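Local coordinates for arylesterase (Agrobacterium tumefaciens, PDB 3DCI), which probably hydrolyses ester bonds as a GDSL-like arylesterase of the SGNH hydrolase family and carries a zinc-binding site, at residues A[45-48]-A[52-55]; A[76-81]-A[85-90]; A[94-99]-A[139-144]; A[128-133]-A[183-188]; A[156-161]-A[173-178]. All coordinates share one frame; numbering follows the deposited sequence.

Interaction 1 of 5, residues A[45-48]-A[52-55]; sequences HPVE and PDVL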
# COMPACT_ATOMS: atom_id res chain seq x y z
N HIS A 45 1.70 22.58 -22.67
CA HIS A 45 1.71 23.06 -24.06
C HIS A 45 0.30 23.09 -24.58
O HIS A 45 -0.51 22.25 -24.20
CB HIS A 45 2.47 22.11 -25.00
CG HIS A 45 3.94 22.07 -24.76
ND1 HIS A 45 4.72 23.20 -24.66
CD2 HIS A 45 4.78 21.02 -24.64
CE1 HIS A 45 5.97 22.85 -24.47
NE2 HIS A 45 6.04 21.53 -24.45
N PRO A 46 0.01 24.01 -25.51
CA PRO A 46 -1.27 24.03 -26.22
C PRO A 46 -1.59 22.65 -26.82
O PRO A 46 -0.69 21.95 -27.28
CB PRO A 46 -1.03 25.01 -27.37
CG PRO A 46 0.11 25.84 -26.96
CD PRO A 46 0.93 25.06 -25.98
N VAL A 47 -2.87 22.28 -26.85
CA VAL A 47 -3.25 20.92 -27.26
C VAL A 47 -2.72 20.58 -28.66
O VAL A 47 -2.29 19.46 -28.91
CB VAL A 47 -4.78 20.69 -27.16
CG1 VAL A 47 -5.55 21.59 -28.12
CG2 VAL A 47 -5.11 19.24 -27.41
N GLU A 48 -2.73 21.59 -29.54
CA GLU A 48 -2.23 21.50 -30.92
C GLU A 48 -0.79 21.00 -31.03
O GLU A 48 -0.38 20.54 -32.10
CB GLU A 48 -2.33 22.87 -31.62
CG GLU A 48 -1.51 24.00 -30.95
CD GLU A 48 -1.35 25.23 -31.82
OE1 GLU A 48 -1.71 25.19 -33.03
OE2 GLU A 48 -0.86 26.26 -31.29
N PRO A 52 0.27 13.22 -28.31
CA PRO A 52 -0.91 12.39 -28.58
C PRO A 52 -1.99 13.04 -29.46
O PRO A 52 -2.50 12.37 -30.35
CB PRO A 52 -1.46 12.06 -27.17
CG PRO A 52 -0.29 12.25 -26.26
CD PRO A 52 0.49 13.39 -26.87
N ASP A 53 -2.30 14.32 -29.24
CA ASP A 53 -3.24 15.07 -30.11
C ASP A 53 -2.73 15.25 -31.53
O ASP A 53 -3.52 15.18 -32.50
CB ASP A 53 -3.51 16.47 -29.55
CG ASP A 53 -4.68 17.17 -30.26
OD1 ASP A 53 -5.84 16.83 -29.91
OD2 ASP A 53 -4.46 18.04 -31.17
N VAL A 54 -1.45 15.54 -31.67
CA VAL A 54 -0.80 15.64 -32.98
C VAL A 54 -0.88 14.31 -33.71
O VAL A 54 -1.32 14.25 -34.85
CB VAL A 54 0.68 16.09 -32.88
CG1 VAL A 54 1.40 16.02 -34.23
CG2 VAL A 54 0.77 17.52 -32.33
N LEU A 55 -0.48 13.22 -33.05
CA LEU A 55 -0.57 11.89 -33.64
C LEU A 55 -1.99 11.59 -34.14
O LEU A 55 -2.16 11.11 -35.27
CB LEU A 55 -0.10 10.81 -32.62
CG LEU A 55 -0.22 9.36 -33.10
CD1 LEU A 55 0.69 9.13 -34.33
CD2 LEU A 55 0.11 8.39 -31.95
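Val47, at the start of a short 3-10 segment, is the first residue of 45-48 to touch 52-55, part of helix 51-59, and its partner there is Asp53. The CA atoms of these two residues are 6.5 Å apart, and their side chains pass at a slant. Methyl CG2 of Val47 does the touching, lying 3.5 Å from the carboxylate carbon CG of Asp53. That carboxylate comes near because CG of Asp53 stands opposite its own backbone N (chi1 -169°), on a CB already directed at the loop. The backbone of Val47 joins in as well: its carbonyl O is 3.3 Å from CB of Asp53. The same Val47 O is 3.4 Å from OD2 of Asp53, but both atoms are acceptors, so the approach is not a hydrogen bond and would, if anything, be mildly unfavourable electrostatically. Glu48 follows, and it contributes backbone rather than side chain. Its carbonyl O sits 3.2 Å from methyl CG2 of Val54, the branch that a chi1 of 173° places beside the backbone N of Val54. With no hydrogen bond across the two segments and 154 Å² buried in all, this is a light packing contact by which the loop end leans on the first turn of the helix that follows it. Val47 also packs on Lys64 of the second subunit, and His45 ties the loop down through NE2, which bonds to Leu210 O. The helix packs on its own neighbours: Pro52 touches Val65 and Pro67 of strand 63-69, while Val54 meets Arg220 and Leu55 meets Leu222 of helix 212-229.

Interaction 2 of 5, residues A[76-81]-A[85-90]; sequences CYDDHA and CRNGAR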
# COMPACT_ATOMS: atom_id res chain seq x y z
N CYS A 76 7.61 1.53 -13.21
CA CYS A 76 7.01 0.64 -12.20
C CYS A 76 7.50 0.92 -10.79
O CYS A 76 7.51 0.01 -9.95
CB CYS A 76 7.26 -0.83 -12.57
SG CYS A 76 8.98 -1.33 -12.45
N TYR A 77 7.85 2.17 -10.52
CA TYR A 77 8.46 2.53 -9.25
C TYR A 77 7.56 3.53 -8.53
O TYR A 77 7.08 4.48 -9.13
CB TYR A 77 9.91 3.05 -9.46
CG TYR A 77 10.72 2.02 -10.21
CD1 TYR A 77 11.09 0.82 -9.59
CD2 TYR A 77 11.01 2.19 -11.56
CE1 TYR A 77 11.77 -0.18 -10.29
CE2 TYR A 77 11.71 1.20 -12.27
CZ TYR A 77 12.09 0.02 -11.65
OH TYR A 77 12.77 -0.95 -12.37
N ASP A 78 7.29 3.27 -7.26
CA ASP A 78 6.49 4.21 -6.48
C ASP A 78 7.30 5.49 -6.35
O ASP A 78 8.53 5.46 -6.23
CB ASP A 78 6.16 3.65 -5.09
CG ASP A 78 5.22 2.45 -5.13
OD1 ASP A 78 4.55 2.21 -6.17
OD2 ASP A 78 5.14 1.74 -4.09
N ASP A 79 6.60 6.62 -6.36
CA ASP A 79 7.22 7.92 -6.09
C ASP A 79 6.12 8.82 -5.51
O ASP A 79 5.21 9.20 -6.24
CB ASP A 79 7.76 8.46 -7.40
CG ASP A 79 8.56 9.73 -7.26
OD1 ASP A 79 9.55 9.83 -8.02
OD2 ASP A 79 8.20 10.63 -6.46
N HIS A 80 6.18 9.13 -4.21
CA HIS A 80 5.12 9.89 -3.54
C HIS A 80 5.37 11.39 -3.50
O HIS A 80 4.73 12.08 -2.73
CB HIS A 80 4.86 9.36 -2.12
CG HIS A 80 4.56 7.90 -2.09
ND1 HIS A 80 3.47 7.36 -2.72
CD2 HIS A 80 5.26 6.86 -1.59
CE1 HIS A 80 3.48 6.04 -2.59
NE2 HIS A 80 4.56 5.71 -1.90
N ALA A 81 6.27 11.90 -4.35
CA ALA A 81 6.65 13.33 -4.29
C ALA A 81 5.69 14.26 -5.05
O ALA A 81 5.86 15.48 -5.01
CB ALA A 81 8.08 13.54 -4.76
N CYS A 85 -0.38 9.41 -7.75
CA CYS A 85 0.42 8.19 -7.87
C CYS A 85 1.29 8.17 -9.16
O CYS A 85 0.80 8.42 -10.24
CB CYS A 85 -0.53 6.97 -7.88
SG CYS A 85 0.30 5.38 -8.13
N ARG A 86 2.58 7.86 -9.01
CA ARG A 86 3.52 7.90 -10.16
C ARG A 86 3.94 6.52 -10.66
O ARG A 86 4.72 6.43 -11.61
CB ARG A 86 4.75 8.72 -9.80
CG ARG A 86 4.47 10.22 -9.73
CD ARG A 86 5.60 10.99 -9.07
NE ARG A 86 5.36 12.43 -9.18
CZ ARG A 86 6.26 13.37 -8.90
NH1 ARG A 86 7.45 13.04 -8.46
NH2 ARG A 86 5.95 14.65 -9.07
N ASN A 87 3.41 5.45 -10.06
CA ASN A 87 3.79 4.12 -10.44
C ASN A 87 3.09 3.83 -11.76
O ASN A 87 1.87 3.77 -11.82
CB ASN A 87 3.41 3.09 -9.35
CG ASN A 87 3.88 1.70 -9.67
OD1 ASN A 87 3.67 1.22 -10.79
ND2 ASN A 87 4.60 1.06 -8.72
N GLY A 88 3.87 3.70 -12.82
CA GLY A 88 3.32 3.47 -14.14
C GLY A 88 2.55 2.17 -14.29
O GLY A 88 1.59 2.11 -15.01
N ALA A 89 2.97 1.12 -13.61
CA ALA A 89 2.32 -0.18 -13.78
C ALA A 89 0.89 -0.19 -13.21
O ALA A 89 -0.02 -0.77 -13.81
CB ALA A 89 3.19 -1.26 -13.15
N ARG A 90 0.69 0.45 -12.05
CA ARG A 90 -0.63 0.50 -11.42
C ARG A 90 -1.58 1.33 -12.28
O ARG A 90 -2.72 0.96 -12.50
CB ARG A 90 -0.55 1.12 -10.01
CG ARG A 90 -0.78 0.15 -8.85
CD ARG A 90 0.34 -0.84 -8.65
NE ARG A 90 0.29 -1.95 -9.61
CZ ARG A 90 1.34 -2.71 -9.94
NH1 ARG A 90 2.55 -2.52 -9.40
NH2 ARG A 90 1.18 -3.67 -10.86
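Asp78 and Asp79 meet Asn87 and Arg86 in a largely buried polar contact between two nearly antiparallel segments, at an N-cap: the loop after strand 63-69 turns back along the residues that start helix 88-99. The capping residue is Asn87. Its CG lies opposite the backbone N (chi1 -176°), which lets OD1 accept weakly from the backbone N atoms of Ala89 and Arg90, while ND2 faces across to the loop. There ND2 of Asn87 donates to OD1 of Asp78 at 2.8 Å, an almost straight bond (165°) that leaves nearly in the amide plane and reaches the anti side of the carboxylate, 34° out of its plane. Both ends of the amide are thus engaged, which fixes its rotation. The other carboxylate oxygen of Asp78, OD2, bonds to His80 NE2 of the fourth subunit, so the cap is coupled to the assembly. Asp79 OD2 closes an Asx turn by accepting from Ala81 N at 3.1 Å. The same OD2 forms a salt bridge with NH1 of Arg86 at 3.2 Å, its hydrogen bond weak and bent; OD1 of Asp79 goes to His118 NE2. Arg86 reaches this carboxylate with an extended chain that crosses Asp79 at a slant, its CD 3.4 Å from Asp79 O. At the start of the helix the contact turns apolar, with CB of Cys76 4.1 Å from CB of Ala89.

Interaction 3 of 5, residues A[94-99]-A[139-144]; sequences VALSCH and FIYKPR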
# COMPACT_ATOMS: atom_id res chain seq x y z
N VAL A 94 -5.12 0.56 -14.79
CA VAL A 94 -6.35 1.36 -14.79
C VAL A 94 -6.67 1.91 -16.19
O VAL A 94 -7.84 1.92 -16.63
CB VAL A 94 -6.21 2.54 -13.80
CG1 VAL A 94 -7.34 3.60 -13.97
CG2 VAL A 94 -6.13 2.03 -12.35
N ALA A 95 -5.64 2.38 -16.87
CA ALA A 95 -5.77 2.87 -18.23
C ALA A 95 -6.28 1.79 -19.18
O ALA A 95 -7.10 2.08 -20.08
CB ALA A 95 -4.42 3.45 -18.75
N LEU A 96 -5.73 0.60 -19.06
CA LEU A 96 -6.17 -0.53 -19.89
C LEU A 96 -7.64 -0.84 -19.62
O LEU A 96 -8.40 -1.01 -20.54
CB LEU A 96 -5.32 -1.75 -19.68
CG LEU A 96 -3.85 -1.67 -20.14
CD1 LEU A 96 -3.11 -2.91 -19.64
CD2 LEU A 96 -3.70 -1.52 -21.64
N SER A 97 -8.05 -0.85 -18.37
CA SER A 97 -9.45 -1.13 -18.07
C SER A 97 -10.39 -0.00 -18.55
O SER A 97 -11.48 -0.26 -19.05
CB SER A 97 -9.65 -1.36 -16.59
OG SER A 97 -11.03 -1.50 -16.28
N CYS A 98 -9.97 1.24 -18.40
CA CYS A 98 -10.82 2.36 -18.76
C CYS A 98 -11.03 2.44 -20.27
O CYS A 98 -12.08 2.91 -20.74
CB CYS A 98 -10.22 3.67 -18.28
SG CYS A 98 -10.51 3.97 -16.52
N HIS A 99 -10.03 2.02 -21.03
CA HIS A 99 -10.03 2.29 -22.46
C HIS A 99 -10.10 1.06 -23.34
O HIS A 99 -10.29 1.18 -24.54
CB HIS A 99 -8.83 3.16 -22.83
CG HIS A 99 -8.83 4.47 -22.11
ND1 HIS A 99 -9.82 5.41 -22.29
CD2 HIS A 99 -8.01 4.96 -21.15
CE1 HIS A 99 -9.60 6.43 -21.49
NE2 HIS A 99 -8.51 6.19 -20.78
N PHE A 139 -3.02 -8.82 -19.56
CA PHE A 139 -4.20 -8.22 -18.89
C PHE A 139 -5.50 -8.97 -19.18
O PHE A 139 -5.64 -9.53 -20.24
CB PHE A 139 -4.33 -6.77 -19.31
CG PHE A 139 -5.21 -5.92 -18.41
CD1 PHE A 139 -4.73 -5.42 -17.22
CD2 PHE A 139 -6.50 -5.60 -18.80
CE1 PHE A 139 -5.49 -4.62 -16.42
CE2 PHE A 139 -7.29 -4.78 -18.00
CZ PHE A 139 -6.78 -4.29 -16.80
N ILE A 140 -6.45 -8.95 -18.26
CA ILE A 140 -7.78 -9.59 -18.50
C ILE A 140 -8.64 -8.57 -19.22
O ILE A 140 -9.25 -7.71 -18.59
CB ILE A 140 -8.49 -10.06 -17.19
CG1 ILE A 140 -7.56 -10.98 -16.38
CG2 ILE A 140 -9.82 -10.80 -17.52
CD1 ILE A 140 -7.21 -12.31 -17.09
N TYR A 141 -8.64 -8.64 -20.54
CA TYR A 141 -9.40 -7.73 -21.38
C TYR A 141 -10.85 -8.23 -21.58
O TYR A 141 -11.14 -9.43 -21.44
CB TYR A 141 -8.71 -7.55 -22.74
CG TYR A 141 -7.33 -6.89 -22.69
CD1 TYR A 141 -7.19 -5.54 -22.42
CD2 TYR A 141 -6.17 -7.61 -22.94
CE1 TYR A 141 -5.94 -4.93 -22.39
CE2 TYR A 141 -4.93 -7.03 -22.89
CZ TYR A 141 -4.81 -5.69 -22.60
OH TYR A 141 -3.57 -5.10 -22.55
N LYS A 142 -11.75 -7.29 -21.84
CA LYS A 142 -13.12 -7.58 -22.26
C LYS A 142 -13.26 -7.08 -23.69
O LYS A 142 -13.24 -5.86 -23.92
CB LYS A 142 -14.16 -6.90 -21.34
CG LYS A 142 -14.04 -7.22 -19.86
CD LYS A 142 -15.07 -6.39 -19.10
CE LYS A 142 -15.08 -6.72 -17.62
NZ LYS A 142 -15.86 -7.96 -17.37
N PRO A 143 -13.32 -8.01 -24.67
CA PRO A 143 -13.19 -9.46 -24.56
C PRO A 143 -11.74 -9.89 -24.43
O PRO A 143 -10.82 -9.09 -24.71
CB PRO A 143 -13.76 -9.97 -25.88
CG PRO A 143 -13.41 -8.90 -26.85
CD PRO A 143 -13.47 -7.60 -26.08
N ARG A 144 -11.53 -11.14 -24.03
CA ARG A 144 -10.19 -11.64 -23.77
C ARG A 144 -9.29 -11.59 -24.99
O ARG A 144 -8.08 -11.45 -24.84
CB ARG A 144 -10.25 -13.09 -23.24
CG ARG A 144 -10.84 -13.24 -21.85
CD ARG A 144 -10.03 -12.48 -20.79
NE ARG A 144 -8.71 -13.07 -20.65
CZ ARG A 144 -8.42 -14.10 -19.86
NH1 ARG A 144 -9.35 -14.69 -19.09
NH2 ARG A 144 -7.17 -14.55 -19.84
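Leu96 lays its side chain over the ring of Phe139, a buried CH-pi contact between helix 88-99 and the connection from helix 122-138 to strand 149-154, within the alpha/beta fold of the SGNH hydrolases. The evidence is direct: CB of Leu96 is 4.0 Å from the centroid of the Phe139 ring and only 11° off its normal. Conformation explains the fit. CG of Leu96 points away from its own carbonyl carbon, beside the backbone N (chi1 -66°), which carries methyl CD1 over the same ring, toward its CG-CD1 side. CG of Phe139, opposite the backbone N (chi1 -163°), brings the ring back toward the helix, so the two side chains slide past each other in opposite senses. Methyl CD1 of Leu96 then comes 3.8 Å from CD1 of Phe139. Tyr141 meets both branches of the fork with its OH, which is 3.7 Å from CD1 and 3.7 Å from CD2 of Leu96, and CD2 approaches the tyrosine ring at its edge. The hydroxyl is not left to this apolar setting, since it donates to Val136 O in helix 122-138. Within the loop, CB of Phe139 packs on the Tyr141 ring, 3.5 Å above one face and toward its rim. Phe139 also packs on Pro83 of the second subunit. At the next residue after Leu96, CB of Ser97 lies 4.1 Å from CZ of Phe139.

Interaction 4 of 5, residues A[128-133]-A[183-188]; sequences GMRRLA and RKLAAE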
# COMPACT_ATOMS: atom_id res chain seq x y z
N GLY A 128 11.55 -2.07 -15.90
CA GLY A 128 10.21 -1.58 -15.72
C GLY A 128 9.42 -1.66 -17.01
O GLY A 128 8.26 -2.05 -17.02
N MSE A 129 10.06 -1.30 -18.13
CA MSE A 129 9.42 -1.42 -19.43
C MSE A 129 9.05 -2.86 -19.76
O MSE A 129 8.00 -3.09 -20.38
CB MSE A 129 10.30 -0.84 -20.52
CG MSE A 129 9.59 -0.70 -21.86
SE MSE A 129 8.04 0.53 -21.85
CE MSE A 129 8.95 2.24 -21.85
N ARG A 130 9.90 -3.81 -19.39
CA ARG A 130 9.59 -5.21 -19.58
C ARG A 130 8.34 -5.56 -18.75
O ARG A 130 7.43 -6.24 -19.24
CB ARG A 130 10.76 -6.11 -19.18
CG ARG A 130 10.47 -7.59 -19.28
CD ARG A 130 11.57 -8.44 -18.67
NE ARG A 130 12.83 -8.27 -19.38
CZ ARG A 130 13.17 -8.94 -20.48
NH1 ARG A 130 12.37 -9.87 -20.99
NH2 ARG A 130 14.33 -8.70 -21.06
N ARG A 131 8.27 -5.07 -17.51
CA ARG A 131 7.08 -5.33 -16.69
C ARG A 131 5.80 -4.73 -17.34
O ARG A 131 4.77 -5.38 -17.42
CB ARG A 131 7.26 -4.82 -15.27
CG ARG A 131 6.08 -5.07 -14.33
CD ARG A 131 5.77 -6.57 -14.20
NE ARG A 131 4.47 -6.74 -13.55
CZ ARG A 131 3.67 -7.79 -13.72
NH1 ARG A 131 4.00 -8.80 -14.53
NH2 ARG A 131 2.51 -7.83 -13.06
N LEU A 132 5.89 -3.52 -17.87
CA LEU A 132 4.70 -2.93 -18.53
C LEU A 132 4.26 -3.71 -19.78
O LEU A 132 3.05 -3.91 -20.03
CB LEU A 132 4.99 -1.48 -18.88
CG LEU A 132 5.32 -0.52 -17.72
CD1 LEU A 132 5.50 0.91 -18.21
CD2 LEU A 132 4.24 -0.57 -16.66
N ALA A 133 5.24 -4.17 -20.56
CA ALA A 133 4.96 -5.03 -21.70
C ALA A 133 4.19 -6.28 -21.27
O ALA A 133 3.18 -6.64 -21.87
CB ALA A 133 6.26 -5.38 -22.45
N ARG A 183 15.23 -0.84 -27.67
CA ARG A 183 15.25 -1.51 -28.97
C ARG A 183 15.44 -3.00 -28.80
O ARG A 183 14.71 -3.79 -29.39
CB ARG A 183 16.35 -0.94 -29.84
CG ARG A 183 16.34 -1.44 -31.30
CD ARG A 183 17.55 -0.89 -32.05
NE ARG A 183 17.23 0.37 -32.69
CZ ARG A 183 17.66 1.58 -32.31
NH1 ARG A 183 17.25 2.65 -32.99
NH2 ARG A 183 18.51 1.74 -31.29
N LYS A 184 16.42 -3.37 -27.99
CA LYS A 184 16.76 -4.78 -27.79
C LYS A 184 15.63 -5.48 -27.06
O LYS A 184 15.29 -6.61 -27.41
CB LYS A 184 18.09 -4.95 -27.06
CG LYS A 184 19.29 -4.55 -27.90
CD LYS A 184 20.62 -5.02 -27.25
CE LYS A 184 21.76 -5.13 -28.29
NZ LYS A 184 22.18 -3.77 -28.71
N LEU A 185 15.00 -4.78 -26.10
CA LEU A 185 13.85 -5.34 -25.39
C LEU A 185 12.65 -5.59 -26.31
O LEU A 185 12.01 -6.64 -26.23
CB LEU A 185 13.43 -4.43 -24.22
CG LEU A 185 12.23 -4.91 -23.40
CD1 LEU A 185 12.59 -6.15 -22.61
CD2 LEU A 185 11.65 -3.78 -22.47
N ALA A 186 12.35 -4.62 -27.18
CA ALA A 186 11.26 -4.74 -28.14
C ALA A 186 11.50 -5.91 -29.08
O ALA A 186 10.59 -6.69 -29.31
CB ALA A 186 11.09 -3.42 -28.91
N ALA A 187 12.73 -6.08 -29.57
CA ALA A 187 13.07 -7.21 -30.42
C ALA A 187 12.89 -8.54 -29.68
O ALA A 187 12.29 -9.48 -30.21
CB ALA A 187 14.52 -7.09 -30.94
N GLU A 188 13.36 -8.61 -28.43
CA GLU A 188 13.18 -9.83 -27.63
C GLU A 188 11.71 -10.22 -27.47
O GLU A 188 11.37 -11.38 -27.54
CB GLU A 188 13.77 -9.66 -26.23
CG GLU A 188 13.62 -10.89 -25.37
CD GLU A 188 14.03 -10.67 -23.93
OE1 GLU A 188 14.76 -9.68 -23.66
OE2 GLU A 188 13.63 -11.51 -23.08
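Leu185 sets its methyl CD1 over one face of the Arg130 guanidinium, 3.5 Å from NH2 and 3.6 Å from CZ, displaced toward the rim of the flat group. The other branch, CD2 of Leu185, turns to the helix backbone and to its neighbour: it is 3.5 Å from Arg130 N and 3.8 Å from CG of Met129, a selenomethionine here, whose bent chain then leads away. Beyond the leucine, Arg130 grips the carboxylate of Glu188 end-on with two nitrogens. NH1 of Arg130 donates to OE2 of Glu188 at 2.9 Å and NH2 to OE1 at 2.8 Å, both bonds near 160° at the hydrogen. Each acceptor lies close to the guanidinium plane, yet the two flat groups are not coplanar: OE1 is met on its syn side, whereas OE2 is approached from above the carboxylate plane. The Arg130 chain is extended through chi2, then bends at chi3 (-63°), which swings the guanidinium across to Glu188, whose own chain is extended. One face of the guanidinium thus rests on leucine while its edge is held by two bonds, a geometry that fixes its rotation at the partly exposed side of the contact. The short helical segments run in roughly the same direction, axes 10.8 Å apart and crossing at -30°, with the CA atoms of Arg130 and Leu185 nearest across the segments. The two helices pack side by side against the parallel sheet of this alpha/beta fold: Met129 and Ala186 both touch Ile152 of strand 149-154, and Ala186 also meets Phe193 of strand 192-195, while Leu132 packs against Ala89 and Leu92 of helix 88-99.

Interaction 5 of 5, residues A[156-161]-A[173-178]; sequences PPCVAG and EQSMRL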
# COMPACT_ATOMS: atom_id res chain seq x y z
N PRO A 156 13.51 11.29 -25.70
CA PRO A 156 14.76 11.91 -26.13
C PRO A 156 15.71 12.02 -24.94
O PRO A 156 15.23 12.25 -23.84
CB PRO A 156 14.33 13.29 -26.60
CG PRO A 156 12.86 13.17 -26.86
CD PRO A 156 12.36 12.20 -25.87
N PRO A 157 17.02 11.81 -25.15
CA PRO A 157 17.96 11.88 -24.03
C PRO A 157 18.07 13.26 -23.40
O PRO A 157 17.79 14.28 -24.06
CB PRO A 157 19.29 11.46 -24.66
CG PRO A 157 19.14 11.67 -26.10
CD PRO A 157 17.69 11.47 -26.41
N CYS A 158 18.49 13.28 -22.14
CA CYS A 158 18.78 14.53 -21.45
C CYS A 158 20.00 15.24 -22.06
O CYS A 158 20.85 14.63 -22.70
CB CYS A 158 19.01 14.26 -19.96
SG CYS A 158 17.51 13.60 -19.18
N VAL A 159 20.06 16.55 -21.85
CA VAL A 159 21.18 17.34 -22.30
C VAL A 159 21.60 18.24 -21.15
O VAL A 159 20.95 18.25 -20.12
CB VAL A 159 20.84 18.17 -23.57
CG1 VAL A 159 20.54 17.22 -24.75
CG2 VAL A 159 19.71 19.13 -23.31
N ALA A 160 22.70 18.96 -21.33
CA ALA A 160 23.16 19.89 -20.32
C ALA A 160 22.07 20.92 -20.08
O ALA A 160 21.66 21.63 -21.01
CB ALA A 160 24.45 20.56 -20.75
N GLY A 161 21.58 20.97 -18.84
CA GLY A 161 20.78 22.09 -18.36
C GLY A 161 21.69 23.27 -18.07
O GLY A 161 22.91 23.20 -18.30
N GLU A 173 24.55 10.23 -19.98
CA GLU A 173 25.00 8.98 -20.57
C GLU A 173 24.02 7.84 -20.27
O GLU A 173 23.81 6.98 -21.14
CB GLU A 173 26.44 8.65 -20.17
CG GLU A 173 27.48 9.46 -20.96
CD GLU A 173 28.91 8.94 -20.81
OE1 GLU A 173 29.10 7.78 -20.38
OE2 GLU A 173 29.86 9.69 -21.14
N GLN A 174 23.39 7.84 -19.10
CA GLN A 174 22.37 6.83 -18.81
C GLN A 174 21.11 7.01 -19.66
O GLN A 174 20.57 6.02 -20.12
CB GLN A 174 22.00 6.82 -17.33
CG GLN A 174 23.15 6.36 -16.43
CD GLN A 174 23.60 4.94 -16.73
OE1 GLN A 174 22.77 4.05 -16.92
NE2 GLN A 174 24.90 4.73 -16.77
N SER A 175 20.65 8.25 -19.84
CA SER A 175 19.49 8.52 -20.69
C SER A 175 19.72 8.06 -22.13
O SER A 175 18.77 7.67 -22.82
CB SER A 175 19.17 10.01 -20.68
OG SER A 175 20.18 10.77 -21.32
N MSE A 176 20.98 8.10 -22.58
CA MSE A 176 21.36 7.72 -23.93
C MSE A 176 21.36 6.20 -24.12
O MSE A 176 21.40 5.70 -25.25
CB MSE A 176 22.75 8.27 -24.27
CG MSE A 176 22.82 9.79 -24.48
SE MSE A 176 24.65 10.31 -24.84
CE MSE A 176 24.41 12.21 -25.23
N ARG A 177 21.32 5.46 -23.01
CA ARG A 177 21.24 4.01 -23.05
C ARG A 177 19.81 3.50 -23.28
O ARG A 177 19.60 2.33 -23.56
CB ARG A 177 21.78 3.39 -21.76
CG ARG A 177 23.29 3.54 -21.49
CD ARG A 177 23.62 2.94 -20.10
NE ARG A 177 23.47 1.47 -20.07
CZ ARG A 177 23.29 0.72 -18.97
NH1 ARG A 177 23.21 1.26 -17.75
NH2 ARG A 177 23.18 -0.61 -19.09
N LEU A 178 18.82 4.37 -23.11
CA LEU A 178 17.43 3.93 -23.18
C LEU A 178 17.06 3.45 -24.59
O LEU A 178 16.40 2.41 -24.72
CB LEU A 178 16.46 5.03 -22.71
CG LEU A 178 16.54 5.40 -21.22
CD1 LEU A 178 15.60 6.58 -20.88
CD2 LEU A 178 16.23 4.21 -20.33
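Pro157 and Ser175 bring the two backbones together, with their CA atoms 5.0 Å apart. Residues 156-158 are extended, with phi near -64° and psi around 150°, whereas 173-175 are helical and lead into a type I beta turn from Ser175 to Leu178. A single hydrogen bond spans the gap: Cys158 N donates to OG of Ser175 at 3.1 Å, somewhat bent. The serine can serve this loop because its OG sits between its own backbone N and carbonyl carbon (chi1 67°), where it also donates to Ile172 O one turn back. That buried hydroxyl is therefore gripped twice, giving its proton to the helix and receiving one from the loop. Apolar atoms pack round it. CB of Pro157 comes 3.5 Å from OG of Ser175, and CB of Cys158 lies 3.9 Å from the same oxygen. On the outer side, CB of Pro157 is 3.9 Å from CG of Met176, a selenomethionine with two modelled conformers, so this touch is less certain. Within 173-178, NH1 of Arg177 bonds to OE1 of Gln174 at 2.9 Å. The Cys158 side chain lies near, without touching, Ser32, Asp206 and His209, whose arrangement resembles a Ser-His-Asp triad, consistent with a loop near the probable active site of an SGNH hydrolase.

Helix 88-99 carries two of the contacts: its capped start belongs to interaction 2 and its last turns to interaction 3, centres 20 Å apart. Interaction 2 also touches interaction 4 directly, Ala89 CA lying 3.5 Å from Leu132 CD2 and Cys76 SG 3.5 Å from Gly128 CA. Interactions 4 and 5 come within about 5 Å at their nearest atoms without touching; helices 172-175 and 178-189 follow each other in the chain. Interaction 1 stands apart, its centre 24 to 26 Å from the others. Cys158 of interaction 5 lies near, without touching, residues that resemble a Ser-His-Asp triad; the zinc ligand His192 has its side chain about 11 Å from that of Leu185 in interaction 4.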